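PDB 3HUF: DNA repair and telomere maintenance protein nbs1 from Schizosaccharomyces pombe, which serves in the MRN complex for DNA double-strand break repair and telomere maintenance, its N-terminal FHA and BRCT domains binding phosphorylated partner proteins. Local coordinates for residues R27-D32 / S44-R49; I10-S15 / H35-S40; T149-N154 / V163-A168. All blocks are in the same frame, centred on the assembly; numbering follows the deposited sequence.

Interaction 1: residues R27-D32 / S44-R49; sequences RNVSDD and SKRHAR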
loop_
_atom_site.group_PDB
_atom_site.type_symbol
_atom_site.label_atom_id
_atom_site.label_comp_id
_atom_site.label_asym_id
_atom_site.label_seq_id
_atom_site.Cartn_x
_atom_site.Cartn_y
_atom_site.Cartn_z
ATOM N N ARG A 27 -5.337 20.604 -25.931
ATOM C CA ARG A 27 -4.286 21.522 -26.387
ATOM C C ARG A 27 -4.413 22.936 -25.787
ATOM O O ARG A 27 -3.403 23.590 -25.502
ATOM C CB ARG A 27 -4.322 21.592 -27.926
ATOM C CG ARG A 27 -3.156 22.314 -28.590
ATOM C CD ARG A 27 -3.352 22.292 -30.110
ATOM N NE ARG A 27 -4.535 23.053 -30.522
ATOM C CZ ARG A 27 -5.405 22.660 -31.448
ATOM N NH1 ARG A 27 -5.245 21.505 -32.073
ATOM N NH2 ARG A 27 -6.446 23.417 -31.745
ATOM N N ASN A 28 -5.648 23.397 -25.590
ATOM C CA ASN A 28 -5.887 24.768 -25.142
ATOM C C ASN A 28 -6.592 24.821 -23.801
ATOM O O ASN A 28 -7.738 25.262 -23.690
ATOM C CB ASN A 28 -6.686 25.534 -26.189
ATOM C CG ASN A 28 -6.051 26.858 -26.533
ATOM O OD1 ASN A 28 -5.927 27.752 -25.682
ATOM N ND2 ASN A 28 -5.622 26.991 -27.790
ATOM N N VAL A 29 -5.878 24.381 -22.774
ATOM C CA VAL A 29 -6.447 24.131 -21.469
ATOM C C VAL A 29 -5.275 24.342 -20.506
ATOM O O VAL A 29 -4.144 24.015 -20.844
ATOM C CB VAL A 29 -7.084 22.685 -21.476
ATOM C CG1 VAL A 29 -6.562 21.764 -20.371
ATOM C CG2 VAL A 29 -8.620 22.740 -21.520
ATOM N N SER A 30 -5.495 24.950 -19.345
ATOM C CA SER A 30 -4.352 25.164 -18.456
ATOM C C SER A 30 -4.312 24.180 -17.296
ATOM O O SER A 30 -5.339 23.872 -16.695
ATOM C CB SER A 30 -4.218 26.631 -17.990
ATOM O OG SER A 30 -5.366 27.091 -17.301
ATOM N N ASP A 31 -3.110 23.691 -16.999
ATOM C CA ASP A 31 -2.884 22.698 -15.955
ATOM C C ASP A 31 -3.340 23.150 -14.582
ATOM O O ASP A 31 -2.630 23.877 -13.883
ATOM C CB ASP A 31 -1.401 22.342 -15.883
ATOM C CG ASP A 31 -0.899 21.728 -17.153
ATOM O OD1 ASP A 31 -1.418 20.665 -17.535
ATOM O OD2 ASP A 31 0.021 22.307 -17.761
ATOM N N ASP A 32 -4.536 22.721 -14.198
ATOM C CA ASP A 32 -4.985 22.910 -12.825
ATOM C C ASP A 32 -5.574 21.625 -12.297
ATOM O O ASP A 32 -5.530 20.588 -12.966
ATOM C CB ASP A 32 -5.940 24.115 -12.675
ATOM C CG ASP A 32 -7.156 24.045 -13.584
ATOM O OD1 ASP A 32 -7.626 22.935 -13.901
ATOM O OD2 ASP A 32 -7.663 25.126 -13.968
ATOM N N SER A 44 -7.176 18.187 -30.238
ATOM C CA SER A 44 -8.193 19.239 -30.170
ATOM C C SER A 44 -7.996 20.089 -28.933
ATOM O O SER A 44 -7.404 19.626 -27.948
ATOM C CB SER A 44 -9.585 18.644 -30.130
ATOM O OG SER A 44 -9.772 17.782 -31.221
ATOM N N LYS A 45 -8.497 21.323 -28.994
ATOM C CA LYS A 45 -8.431 22.268 -27.882
ATOM C C LYS A 45 -8.909 21.674 -26.557
ATOM O O LYS A 45 -8.222 21.770 -25.549
ATOM C CB LYS A 45 -9.238 23.522 -28.203
ATOM C CG LYS A 45 -8.644 24.357 -29.300
ATOM C CD LYS A 45 -9.348 25.689 -29.393
ATOM C CE LYS A 45 -9.622 26.018 -30.834
ATOM N NZ LYS A 45 -10.591 25.036 -31.388
ATOM N N ARG A 46 -10.108 21.101 -26.572
ATOM C CA ARG A 46 -10.599 20.252 -25.491
ATOM C C ARG A 46 -10.773 18.874 -26.134
ATOM O O ARG A 46 -11.649 18.707 -26.992
ATOM C CB ARG A 46 -11.945 20.755 -24.968
ATOM C CG ARG A 46 -11.917 22.114 -24.282
ATOM C CD ARG A 46 -13.330 22.583 -23.858
ATOM N NE ARG A 46 -13.996 21.689 -22.898
ATOM C CZ ARG A 46 -14.988 20.842 -23.204
ATOM N NH1 ARG A 46 -15.450 20.757 -24.452
ATOM N NH2 ARG A 46 -15.530 20.077 -22.257
ATOM N N HIS A 47 -9.952 17.896 -25.743
ATOM C CA HIS A 47 -9.856 16.651 -26.521
ATOM C C HIS A 47 -10.509 15.426 -25.876
ATOM O O HIS A 47 -11.297 14.716 -26.521
ATOM C CB HIS A 47 -8.401 16.340 -26.900
ATOM C CG HIS A 47 -8.270 15.268 -27.939
ATOM N ND1 HIS A 47 -7.967 15.535 -29.254
ATOM C CD2 HIS A 47 -8.418 13.927 -27.858
ATOM C CE1 HIS A 47 -7.936 14.405 -29.940
ATOM N NE2 HIS A 47 -8.200 13.414 -29.111
ATOM N N ALA A 48 -10.157 15.171 -24.621
ATOM C CA ALA A 48 -10.633 14.010 -23.891
ATOM C C ALA A 48 -11.061 14.372 -22.470
ATOM O O ALA A 48 -10.582 15.354 -21.895
ATOM C CB ALA A 48 -9.536 12.925 -23.839
ATOM N N ARG A 49 -11.951 13.560 -21.915
ATOM C CA ARG A 49 -12.233 13.582 -20.497
ATOM C C ARG A 49 -11.738 12.275 -19.879
ATOM O O ARG A 49 -12.011 11.207 -20.407
ATOM C CB ARG A 49 -13.727 13.762 -20.260
ATOM C CG ARG A 49 -14.110 13.758 -18.794
ATOM C CD ARG A 49 -15.628 13.799 -18.603
ATOM N NE ARG A 49 -16.235 14.872 -19.398
ATOM C CZ ARG A 49 -16.355 16.144 -19.006
ATOM N NH1 ARG A 49 -15.923 16.541 -17.802
ATOM N NH2 ARG A 49 -16.915 17.027 -19.832
#

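Interaction 2: residues I10-S15 / H35-S40; sequences ILKGKS and HIQVIS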
loop_
_atom_site.group_PDB
_atom_site.type_symbol
_atom_site.label_atom_id
_atom_site.label_comp_id
_atom_site.label_asym_id
_atom_site.label_seq_id
_atom_site.Cartn_x
_atom_site.Cartn_y
_atom_site.Cartn_z
ATOM N N ILE A 10 5.236 16.562 -24.663
ATOM C CA ILE A 10 3.812 16.870 -24.785
ATOM C C ILE A 10 3.157 17.166 -23.418
ATOM O O ILE A 10 2.172 17.890 -23.347
ATOM C CB ILE A 10 3.051 15.822 -25.641
ATOM C CG1 ILE A 10 3.031 14.450 -24.968
ATOM C CG2 ILE A 10 3.700 15.693 -27.042
ATOM C CD1 ILE A 10 1.815 13.595 -25.318
ATOM N N LEU A 11 3.750 16.646 -22.343
ATOM C CA LEU A 11 3.351 17.011 -20.974
ATOM C C LEU A 11 4.418 17.862 -20.292
ATOM O O LEU A 11 4.559 17.842 -19.067
ATOM C CB LEU A 11 3.046 15.755 -20.142
ATOM C CG LEU A 11 1.694 15.082 -20.372
ATOM C CD1 LEU A 11 1.634 13.690 -19.711
ATOM C CD2 LEU A 11 0.576 15.974 -19.854
ATOM N N LYS A 12 5.164 18.612 -21.105
ATOM C CA LYS A 12 6.270 19.463 -20.653
ATOM C C LYS A 12 7.375 18.731 -19.903
ATOM O O LYS A 12 8.091 19.339 -19.112
ATOM C CB LYS A 12 5.759 20.651 -19.828
ATOM C CG LYS A 12 4.827 21.570 -20.601
ATOM C CD LYS A 12 3.896 22.333 -19.659
ATOM C CE LYS A 12 2.965 23.242 -20.445
ATOM N NZ LYS A 12 1.560 22.932 -20.050
ATOM N N GLY A 13 7.521 17.433 -20.147
ATOM C CA GLY A 13 8.552 16.635 -19.460
ATOM C C GLY A 13 8.231 16.307 -18.007
ATOM O O GLY A 13 9.100 15.847 -17.248
ATOM N N LYS A 14 6.983 16.553 -17.617
ATOM C CA LYS A 14 6.526 16.315 -16.258
ATOM C C LYS A 14 5.576 15.123 -16.180
ATOM O O LYS A 14 4.924 14.778 -17.169
ATOM C CB LYS A 14 5.847 17.578 -15.726
ATOM C CG LYS A 14 6.852 18.704 -15.581
ATOM C CD LYS A 14 6.258 19.969 -15.051
ATOM C CE LYS A 14 7.346 20.787 -14.331
ATOM N NZ LYS A 14 8.748 20.606 -14.890
ATOM N N SER A 15 5.533 14.484 -15.013
ATOM C CA SER A 15 4.502 13.483 -14.713
ATOM C C SER A 15 3.456 14.091 -13.795
ATOM O O SER A 15 3.625 15.203 -13.295
ATOM C CB SER A 15 5.092 12.217 -14.101
ATOM O OG SER A 15 5.647 12.483 -12.825
ATOM N N HIS A 35 -7.772 20.085 -15.091
ATOM C CA HIS A 35 -7.423 20.191 -16.509
ATOM C C HIS A 35 -5.980 19.770 -16.748
ATOM O O HIS A 35 -5.088 20.004 -15.902
ATOM C CB HIS A 35 -7.588 21.621 -17.028
ATOM C CG HIS A 35 -8.980 22.168 -16.920
ATOM N ND1 HIS A 35 -9.468 22.736 -15.762
ATOM C CD2 HIS A 35 -9.975 22.264 -17.833
ATOM C CE1 HIS A 35 -10.715 23.124 -15.957
ATOM N NE2 HIS A 35 -11.045 22.851 -17.207
ATOM N N ILE A 36 -5.739 19.193 -17.919
ATOM C CA ILE A 36 -4.411 18.736 -18.300
ATOM C C ILE A 36 -4.138 19.218 -19.717
ATOM O O ILE A 36 -4.820 18.815 -20.670
ATOM C CB ILE A 36 -4.297 17.163 -18.234
ATOM C CG1 ILE A 36 -4.700 16.628 -16.849
ATOM C CG2 ILE A 36 -2.897 16.685 -18.581
ATOM C CD1 ILE A 36 -4.956 15.133 -16.819
ATOM N N GLN A 37 -3.142 20.091 -19.851
ATOM C CA GLN A 37 -2.704 20.578 -21.146
ATOM C C GLN A 37 -1.728 19.620 -21.819
ATOM O O GLN A 37 -0.711 19.218 -21.233
ATOM C CB GLN A 37 -2.038 21.955 -21.032
ATOM C CG GLN A 37 -1.694 22.541 -22.394
ATOM C CD GLN A 37 -1.180 23.979 -22.334
ATOM O OE1 GLN A 37 -0.358 24.334 -21.489
ATOM N NE2 GLN A 37 -1.669 24.803 -23.236
ATOM N N VAL A 38 -2.049 19.275 -23.064
ATOM C CA VAL A 38 -1.229 18.392 -23.863
ATOM C C VAL A 38 -1.085 19.049 -25.216
ATOM O O VAL A 38 -2.067 19.162 -25.954
ATOM C CB VAL A 38 -1.876 17.001 -24.040
ATOM C CG1 VAL A 38 -0.851 16.028 -24.614
ATOM C CG2 VAL A 38 -2.392 16.470 -22.721
ATOM N N ILE A 39 0.130 19.482 -25.543
ATOM C CA ILE A 39 0.341 20.281 -26.746
ATOM C C ILE A 39 0.883 19.469 -27.920
ATOM O O ILE A 39 1.987 18.921 -27.851
ATOM C CB ILE A 39 1.264 21.479 -26.473
ATOM C CG1 ILE A 39 0.821 22.194 -25.181
ATOM C CG2 ILE A 39 1.283 22.420 -27.686
ATOM C CD1 ILE A 39 1.721 23.308 -24.736
ATOM N N SER A 40 0.074 19.392 -28.979
ATOM C CA SER A 40 0.454 18.784 -30.256
ATOM C C SER A 40 -0.544 19.264 -31.318
ATOM O O SER A 40 -1.696 19.567 -30.996
ATOM C CB SER A 40 0.439 17.247 -30.158
ATOM O OG SER A 40 1.162 16.626 -31.210
HETATM O O HOH W 1 0.769 19.749 -19.088
#

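Interaction 3: residues T149-N154 / V163-A168; sequences THFVMN and VGTMYA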
loop_
_atom_site.group_PDB
_atom_site.type_symbol
_atom_site.label_atom_id
_atom_site.label_comp_id
_atom_site.label_asym_id
_atom_site.label_seq_id
_atom_site.Cartn_x
_atom_site.Cartn_y
_atom_site.Cartn_z
ATOM N N THR A 149 0.406 -1.820 1.231
ATOM C CA THR A 149 1.757 -1.279 1.134
ATOM C C THR A 149 2.169 -0.516 2.405
ATOM O O THR A 149 3.350 -0.430 2.714
ATOM C CB THR A 149 1.911 -0.329 -0.088
ATOM O OG1 THR A 149 0.924 0.701 -0.003
ATOM C CG2 THR A 149 1.714 -1.087 -1.404
ATOM N N HIS A 150 1.194 0.055 3.128
ATOM C CA HIS A 150 1.506 0.874 4.313
ATOM C C HIS A 150 0.567 0.522 5.424
ATOM O O HIS A 150 -0.591 0.162 5.170
ATOM C CB HIS A 150 1.366 2.363 4.007
ATOM C CG HIS A 150 2.341 2.863 2.989
ATOM N ND1 HIS A 150 2.202 2.612 1.639
ATOM C CD2 HIS A 150 3.463 3.610 3.122
ATOM C CE1 HIS A 150 3.205 3.171 0.981
ATOM N NE2 HIS A 150 3.974 3.801 1.856
ATOM N N PHE A 151 1.060 0.644 6.656
ATOM C CA PHE A 151 0.300 0.273 7.831
ATOM C C PHE A 151 0.352 1.410 8.820
ATOM O O PHE A 151 1.438 1.824 9.201
ATOM C CB PHE A 151 0.891 -0.990 8.476
ATOM C CG PHE A 151 0.159 -1.433 9.722
ATOM C CD1 PHE A 151 -0.913 -2.297 9.634
ATOM C CD2 PHE A 151 0.546 -0.964 10.989
ATOM C CE1 PHE A 151 -1.596 -2.702 10.779
ATOM C CE2 PHE A 151 -0.129 -1.364 12.137
ATOM C CZ PHE A 151 -1.196 -2.239 12.035
ATOM N N VAL A 152 -0.819 1.899 9.235
ATOM C CA VAL A 152 -0.897 2.983 10.209
ATOM C C VAL A 152 -1.026 2.440 11.611
ATOM O O VAL A 152 -2.087 1.937 11.970
ATOM C CB VAL A 152 -2.132 3.886 9.986
ATOM C CG1 VAL A 152 -2.054 5.119 10.906
ATOM C CG2 VAL A 152 -2.244 4.285 8.514
ATOM N N MET A 153 0.032 2.553 12.406
ATOM C CA MET A 153 -0.034 2.139 13.811
ATOM C C MET A 153 -0.738 3.210 14.611
ATOM O O MET A 153 -0.668 4.391 14.243
ATOM C CB MET A 153 1.366 1.917 14.381
ATOM C CG MET A 153 2.333 3.015 14.050
ATOM S SD MET A 153 3.824 3.108 15.064
ATOM C CE MET A 153 4.294 1.437 15.255
ATOM N N ASN A 154 -1.407 2.814 15.698
ATOM C CA ASN A 154 -1.952 3.792 16.647
ATOM C C ASN A 154 -0.830 4.590 17.300
ATOM O O ASN A 154 0.322 4.132 17.348
ATOM C CB ASN A 154 -2.810 3.147 17.759
ATOM C CG ASN A 154 -3.900 2.239 17.221
ATOM O OD1 ASN A 154 -4.303 2.342 16.048
ATOM N ND2 ASN A 154 -4.380 1.320 18.078
ATOM N N VAL A 163 -0.130 -6.615 17.679
ATOM C CA VAL A 163 0.224 -7.716 16.772
ATOM C C VAL A 163 0.153 -7.302 15.294
ATOM O O VAL A 163 0.954 -7.757 14.477
ATOM C CB VAL A 163 -0.689 -8.944 16.986
ATOM C CG1 VAL A 163 -0.126 -10.157 16.266
ATOM C CG2 VAL A 163 -0.805 -9.253 18.453
ATOM N N GLY A 164 -0.803 -6.435 14.960
ATOM C CA GLY A 164 -0.932 -5.932 13.593
ATOM C C GLY A 164 0.322 -5.187 13.184
ATOM O O GLY A 164 0.806 -5.315 12.045
ATOM N N THR A 165 0.866 -4.425 14.132
ATOM C CA THR A 165 2.091 -3.674 13.889
ATOM C C THR A 165 3.282 -4.604 13.726
ATOM O O THR A 165 4.064 -4.442 12.793
ATOM C CB THR A 165 2.366 -2.661 15.000
ATOM O OG1 THR A 165 1.209 -1.838 15.173
ATOM C CG2 THR A 165 3.551 -1.791 14.629
ATOM N N MET A 166 3.399 -5.580 14.628
ATOM C CA MET A 166 4.488 -6.548 14.594
ATOM C C MET A 166 4.504 -7.293 13.261
ATOM O O MET A 166 5.567 -7.488 12.652
ATOM C CB MET A 166 4.314 -7.569 15.710
ATOM C CG MET A 166 4.306 -7.013 17.124
ATOM S SD MET A 166 3.702 -8.267 18.287
ATOM C CE MET A 166 3.599 -7.300 19.815
ATOM N N TYR A 167 3.309 -7.708 12.832
ATOM C CA TYR A 167 3.112 -8.412 11.587
ATOM C C TYR A 167 3.490 -7.571 10.378
ATOM O O TYR A 167 4.216 -8.051 9.508
ATOM C CB TYR A 167 1.673 -8.911 11.470
ATOM C CG TYR A 167 1.468 -9.852 10.305
ATOM C CD1 TYR A 167 2.336 -10.933 10.088
ATOM C CD2 TYR A 167 0.405 -9.675 9.421
ATOM C CE1 TYR A 167 2.153 -11.803 9.025
ATOM C CE2 TYR A 167 0.209 -10.547 8.360
ATOM C CZ TYR A 167 1.075 -11.602 8.165
ATOM O OH TYR A 167 0.869 -12.431 7.088
ATOM N N ALA A 168 3.029 -6.312 10.345
ATOM C CA ALA A 168 3.388 -5.391 9.278
ATOM C C ALA A 168 4.898 -5.200 9.184
ATOM O O ALA A 168 5.470 -5.237 8.093
ATOM C CB ALA A 168 2.712 -4.065 9.469
#

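Interaction 1: residues R27-D32 / S44-R49
A chi1 of -170° swings the Arg27 chain away from its own amide, and a bend at chi3 lays the guanidinium over the backbone of Ser44 and Lys45, while Lys45, its CG anti to the carbonyl carbon, sends its own chain obliquely across. Arg27 NH2 comes 3.4 Å from Lys45 CG, and the amide N of Lys45 lies over one guanidinium face near the rim. The two cationic ends, Arg27 NH2 and Lys45 NZ, stand 4.5 Å apart, a closeness probably eased by the modified side chain of the bound peptide that Arg27 NH1, Ser44 OG and Lys45 N all bond, as expected of a phosphopeptide-binding FHA domain. Arg27 N donates to Ser44 O at 3.0 Å in an almost straight bond (178°), and Asn28 N reaches Lys45 O on a lone pair in the carbonyl plane. Asn28 CB packs on Lys45 CB at 3.8 Å. Behind the site, Ser44 N bonds in the ring plane to His47 ND1, and His47 NE2 holds Gly78 O, so a buried histidine braces the serine. The loop 27-32 follows strand 21-26; residues 44-47 lead into the neighbouring strand 48-52, where His47 and Ala48 face Val25 in a classic beta bulge.

Interaction 2: residues I10-S15 / H35-S40
Lys12 reaches across to Gln37 from the type I' turn Leu11 to Lys14, at the edge of the FHA beta sandwich, where a loop that follows strand 2-6 meets strand 35-37 and its continuation. From CB, with CG anti to the carbonyl carbon (chi1 -61°), its chain runs out almost straight through CG and CD; CE then passes 4.5 Å from Ile39 CD1 and 3.7 Å from Gln37 OE1, and after a bend at chi4 NZ arrives crosswise at the Gln37 amide, bonding OE1 at 2.8 Å. The lysine length suits a residue that must span from an exposed turn, and its NZ also forms a salt bridge with Asp31 OD2. Gln37 suits the other end because its amide works both ways: OE1 accepts from Lys12 while NE2 donates to Arg27 O. Beneath this polar cover the packing is aliphatic. Ile10 CD1 lies 3.7 Å from Val38 CG1, these side chains side by side and pointing the same way, and Leu11 CD2 touches Ile36 CG2 at 3.8 Å. Ile10 O takes a weak hydrogen bond from Ile39 N (3.4 Å) and a CA-H...O contact from Val38. A water lies 2.7 Å from Gln37 O and is only weakly bonded to Lys12 NZ.

Interaction 3: residues T149-N154 / V163-A168
Strand 150-152 and helix 163-168 run nearly antiparallel, their axes 157° apart in direction and 9.2 Å apart at closest approach, with Phe151 nearest Ala168 and Met153 nearest Thr165. No hydrogen bond crosses between them; the contact rests on packing. Phe151 points from the strand toward the helix, and its CG, anti to the backbone N (chi1 179°), sends the ring out along the helix surface. Ala168 CB sits 3.7 Å from Phe151 CG at the root of the ring. Farther out, Phe151 CZ reaches Gly164 C at 3.5 Å, and Gly164 O lies over one ring face, offset toward the rim. Glycine suits this position, since a CB there would come tightly against CZ. The Thr165 side chain runs at about a right angle to that of Phe151, its OG1 3.4 Å from Phe151 CE2; that hydroxyl is hydrogen-bonded to Thr162 OG1, which satisfies its polarity in a buried setting. Met153, bent at chi3, brings its methyl CE to 3.4 Å from Thr165 CG2, tighter than usual for two carbons; a flexible thioether can curl into such a confined place. Replacing Phe151 by an alanine would probably open a gap beside Gly164 and Ala168 and leave Thr165 without the ring it packs against. On the other side of the strand, His150 and Val152 point away from the helix and pack against neighbouring strands 118-120 and 174-176. Small residues on the helix and one large ring on the strand thus bring the two elements close. This is the strand-to-helix packing of a beta-alpha-beta unit, completed by strand 174-176 in the parallel four-stranded sheet of the first BRCT domain.

Overall arrangement
Interactions 1 and 2 belong to the FHA end of the chain, their centres 9 Å apart, and both reach the mixed sheet that contains strands 35-37 and 48-52. They are joined directly: Asp31 of 27-32 makes a salt bridge with Lys12 and a probable hydrogen bond to Gln37 N. Interaction 1 is a surface contact of loops, rich in polar groups and turned to the bound peptide; interaction 2 is partly buried, with aliphatic packing beneath a polar rim. Interaction 3, centred 42 Å from interaction 1 and 38 Å from interaction 2, is buried in the first BRCT domain and joins strand to helix by packing, with no hydrogen bond across it.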